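Local coordinates for putative gdp-fucose protein o-fucosyltransferase 1 (Caenorhabditis elegans, PDB 3ZY4) that belongs to the protein O-fucosyltransferase 1 family, proteins of the two-domain GT-B glycosyltransferase fold, at residues 40-45 against 73-78. Residues are numbered along the deposited sequence; the frame is centred on the assembly and turned at random.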
ATOM      1  N   THR A  40      16.955  12.702  13.148  1.00 16.50           N
ATOM      2  CA  THR A  40      17.316  11.640  14.095  1.00 15.55           C
ATOM      3  C   THR A  40      16.448  10.410  13.865  1.00 14.14           C
ATOM      4  O   THR A  40      15.215  10.528  13.730  1.00 14.61           O
ATOM      5  CB  THR A  40      17.083  12.063  15.537  1.00 15.04           C
ATOM      6  OG1 THR A  40      17.989  13.102  15.888  1.00 17.12           O
ATOM      7  CG2 THR A  40      17.308  10.855  16.505  1.00 18.09           C
ATOM      8  N   LEU A  41      17.083   9.240  13.821  1.00 12.89           N
ATOM      9  CA  LEU A  41      16.343   8.009  13.567  1.00 13.11           C
ATOM     10  C   LEU A  41      16.011   7.391  14.910  1.00 12.24           C
ATOM     11  O   LEU A  41      16.914   7.134  15.700  1.00 13.67           O
ATOM     12  CB  LEU A  41      17.162   7.013  12.686  1.00 11.51           C
ATOM     13  CG  LEU A  41      16.365   5.712  12.439  1.00 11.52           C
ATOM     14  CD1 LEU A  41      15.030   5.966  11.714  1.00 11.92           C
ATOM     15  CD2 LEU A  41      17.228   4.639  11.696  1.00 14.32           C
ATOM     16  N   VAL A  42      14.729   7.132  15.159  1.00 13.27           N
ATOM     17  CA  VAL A  42      14.314   6.310  16.309  1.00 13.63           C
ATOM     18  C   VAL A  42      14.544   4.838  15.960  1.00 14.00           C
ATOM     19  O   VAL A  42      13.995   4.305  14.989  1.00 13.24           O
ATOM     20  CB  VAL A  42      12.830   6.505  16.634  1.00 13.41           C
ATOM     21  CG1 VAL A  42      12.471   5.706  17.859  1.00 13.72           C
ATOM     22  CG2 VAL A  42      12.512   7.973  16.848  1.00 14.07           C
ATOM     23  N   LEU A  43      15.382   4.188  16.755  1.00 14.71           N
ATOM     24  CA  LEU A  43      15.785   2.844  16.465  1.00 15.51           C
ATOM     25  C   LEU A  43      14.573   1.968  16.723  1.00 15.84           C
ATOM     26  O   LEU A  43      13.868   2.186  17.694  1.00 16.71           O
ATOM     27  CB  LEU A  43      16.957   2.450  17.349  1.00 15.55           C
ATOM     28  CG  LEU A  43      18.244   3.210  17.005  1.00 15.46           C
ATOM     29  CD1 LEU A  43      19.267   3.116  18.167  1.00 16.67           C
ATOM     30  CD2 LEU A  43      18.811   2.607  15.742  1.00 15.14           C
ATOM     31  N   PRO A  44      14.307   1.006  15.825  1.00 16.14           N
ATOM     32  CA  PRO A  44      13.028   0.285  15.928  1.00 15.97           C
ATOM     33  C   PRO A  44      13.050  -0.790  16.997  1.00 17.44           C
ATOM     34  O   PRO A  44      14.120  -1.211  17.437  1.00 17.91           O
ATOM     35  CB  PRO A  44      12.938  -0.424  14.580  1.00 15.62           C
ATOM     36  CG  PRO A  44      14.399  -0.742  14.280  1.00 16.32           C
ATOM     37  CD  PRO A  44      15.089   0.551  14.663  1.00 17.07           C
ATOM     38  N   ASN A  45      11.868  -1.234  17.384  1.00 15.28           N
ATOM     39  CA  ASN A  45      11.744  -2.535  18.026  1.00 16.37           C
ATOM     40  C   ASN A  45      11.644  -3.540  16.899  1.00 14.91           C
ATOM     41  O   ASN A  45      10.845  -3.326  15.994  1.00 14.65           O
ATOM     42  CB  ASN A  45      10.476  -2.592  18.853  1.00 16.52           C
ATOM     43  CG  ASN A  45      10.569  -1.843  20.168  1.00 18.76           C
ATOM     44  OD1 ASN A  45      11.642  -1.728  20.767  1.00 17.93           O
ATOM     45  ND2 ASN A  45       9.411  -1.353  20.646  1.00 18.33           N
ATOM     46  N   ARG A  73      22.801  10.036  13.419  1.00 17.92           N
ATOM     47  CA  ARG A  73      22.157  10.347  14.693  1.00 18.94           C
ATOM     48  C   ARG A  73      20.934   9.428  14.986  1.00 18.05           C
ATOM     49  O   ARG A  73      20.038   9.265  14.154  1.00 17.28           O
ATOM     50  CB  ARG A  73      21.727  11.804  14.683  1.00 20.34           C
ATOM     51  CG  ARG A  73      21.176  12.317  15.986  1.00 22.27           C
ATOM     52  CD  ARG A  73      21.026  13.851  15.898  1.00 23.51           C
ATOM     53  NE  ARG A  73      22.220  14.530  16.402  1.00 26.83           N
ATOM     54  CZ  ARG A  73      22.683  15.696  15.954  1.00 27.14           C
ATOM     55  NH1 ARG A  73      22.061  16.331  14.968  1.00 27.32           N
ATOM     56  NH2 ARG A  73      23.778  16.231  16.501  1.00 28.75           N
ATOM     57  N   VAL A  74      20.921   8.837  16.181  1.00 17.58           N
ATOM     58  CA  VAL A  74      19.880   7.887  16.572  1.00 17.49           C
ATOM     59  C   VAL A  74      19.432   8.134  18.008  1.00 17.26           C
ATOM     60  O   VAL A  74      20.190   8.660  18.837  1.00 17.78           O
ATOM     61  CB  VAL A  74      20.366   6.379  16.441  1.00 16.66           C
ATOM     62  CG1 VAL A  74      20.558   5.962  14.989  1.00 17.45           C
ATOM     63  CG2 VAL A  74      21.676   6.143  17.221  1.00 18.56           C
ATOM     64  N   VAL A  75      18.216   7.714  18.315  1.00 17.73           N
ATOM     65  CA  VAL A  75      17.815   7.579  19.721  1.00 18.05           C
ATOM     66  C   VAL A  75      17.147   6.212  19.846  1.00 17.27           C
ATOM     67  O   VAL A  75      16.584   5.689  18.876  1.00 16.51           O
ATOM     68  CB  VAL A  75      16.845   8.689  20.197  1.00 17.84           C
ATOM     69  CG1 VAL A  75      17.530  10.070  20.285  1.00 19.89           C
ATOM     70  CG2 VAL A  75      15.634   8.778  19.271  1.00 19.35           C
ATOM     71  N   THR A  76      17.214   5.607  21.027  1.00 17.52           N
ATOM     72  CA  THR A  76      16.424   4.386  21.216  1.00 17.02           C
ATOM     73  C   THR A  76      14.925   4.703  21.290  1.00 17.30           C
ATOM     74  O   THR A  76      14.532   5.850  21.511  1.00 17.00           O
ATOM     75  CB  THR A  76      16.858   3.615  22.485  1.00 17.82           C
ATOM     76  OG1 THR A  76      16.475   4.355  23.648  1.00 18.22           O
ATOM     77  CG2 THR A  76      18.396   3.408  22.465  1.00 18.85           C
ATOM     78  N   MET A  77      14.099   3.672  21.102  1.00 16.79           N
ATOM     79  CA  MET A  77      12.647   3.793  21.250  1.00 17.65           C
ATOM     80  C   MET A  77      12.349   4.233  22.679  1.00 17.86           C
ATOM     81  O   MET A  77      11.513   5.100  22.903  1.00 18.13           O
ATOM     82  CB  MET A  77      11.962   2.434  20.970  1.00 17.65           C
ATOM     83  CG  MET A  77      10.438   2.526  20.964  1.00 18.02           C
ATOM     84  SD  MET A  77       9.842   3.611  19.600  1.00 18.65           S
ATOM     85  CE  MET A  77      10.045   2.498  18.235  1.00 16.08           C
ATOM     86  N   GLN A  78      13.096   3.687  23.640  1.00 19.44           N
ATOM     87  CA  GLN A  78      12.950   4.102  25.046  1.00 20.87           C
ATOM     88  C   GLN A  78      13.168   5.592  25.294  1.00 21.31           C
ATOM     89  O   GLN A  78      12.352   6.240  25.952  1.00 22.49           O
ATOM     90  CB  GLN A  78      13.846   3.268  25.965  1.00 22.12           C
ATOM     91  CG  GLN A  78      13.275   1.894  26.251  1.00 24.00           C
ATOM     92  CD  GLN A  78      12.248   1.949  27.344  1.00 26.04           C
ATOM     93  OE1 GLN A  78      11.346   1.125  27.401  1.00 30.09           O
ATOM     94  NE2 GLN A  78      12.371   2.937  28.214  1.00 26.79           N
TER
HETATM   95  O   HOH W   1      15.306   0.958  20.472  1.00 28.83           O
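L41 and V74, V42 and V75 face each other in a parallel beta pairing, joining strand 74-75 to strand 40-48, which also pairs in parallel with strand 10-13, in a sheet of the GT-B fold. Three backbone bonds set the register: L41 N to R73 O (3.0 Å, N-H...O 175°), V75 N to L41 O, and L43 N to V75 O, this last almost in line with its carbonyl. V74 and V75 point to opposite faces of the sheet. On the L41 face, V74 meets L43, whose CD1 lies 3.9 Å from V74 CB while CD2 touches V74 CG1; V65 and V68 also pack against L43. On the V42 face, V75 CG2 touches both T40 CG2 (3.8 Å) and V42 CG2 (4.0 Å). T40 can offer that methyl because CG2 is anti to its N, leaving OG1 to hydrogen-bond D6 and lie 3.1 Å from R73 CD. Past the bridges T76 N-caps helix 77-88, and a water accepting from M77 N reaches L43 O only weakly. M77 starts extended, and its chi1 of -174° sets CG 4.0 Å from N45 ND2; the bend at chi2 then brings SD to 3.8 Å from V42 CG1, and that at chi3 turns CE toward V42 CG1 and L43 O.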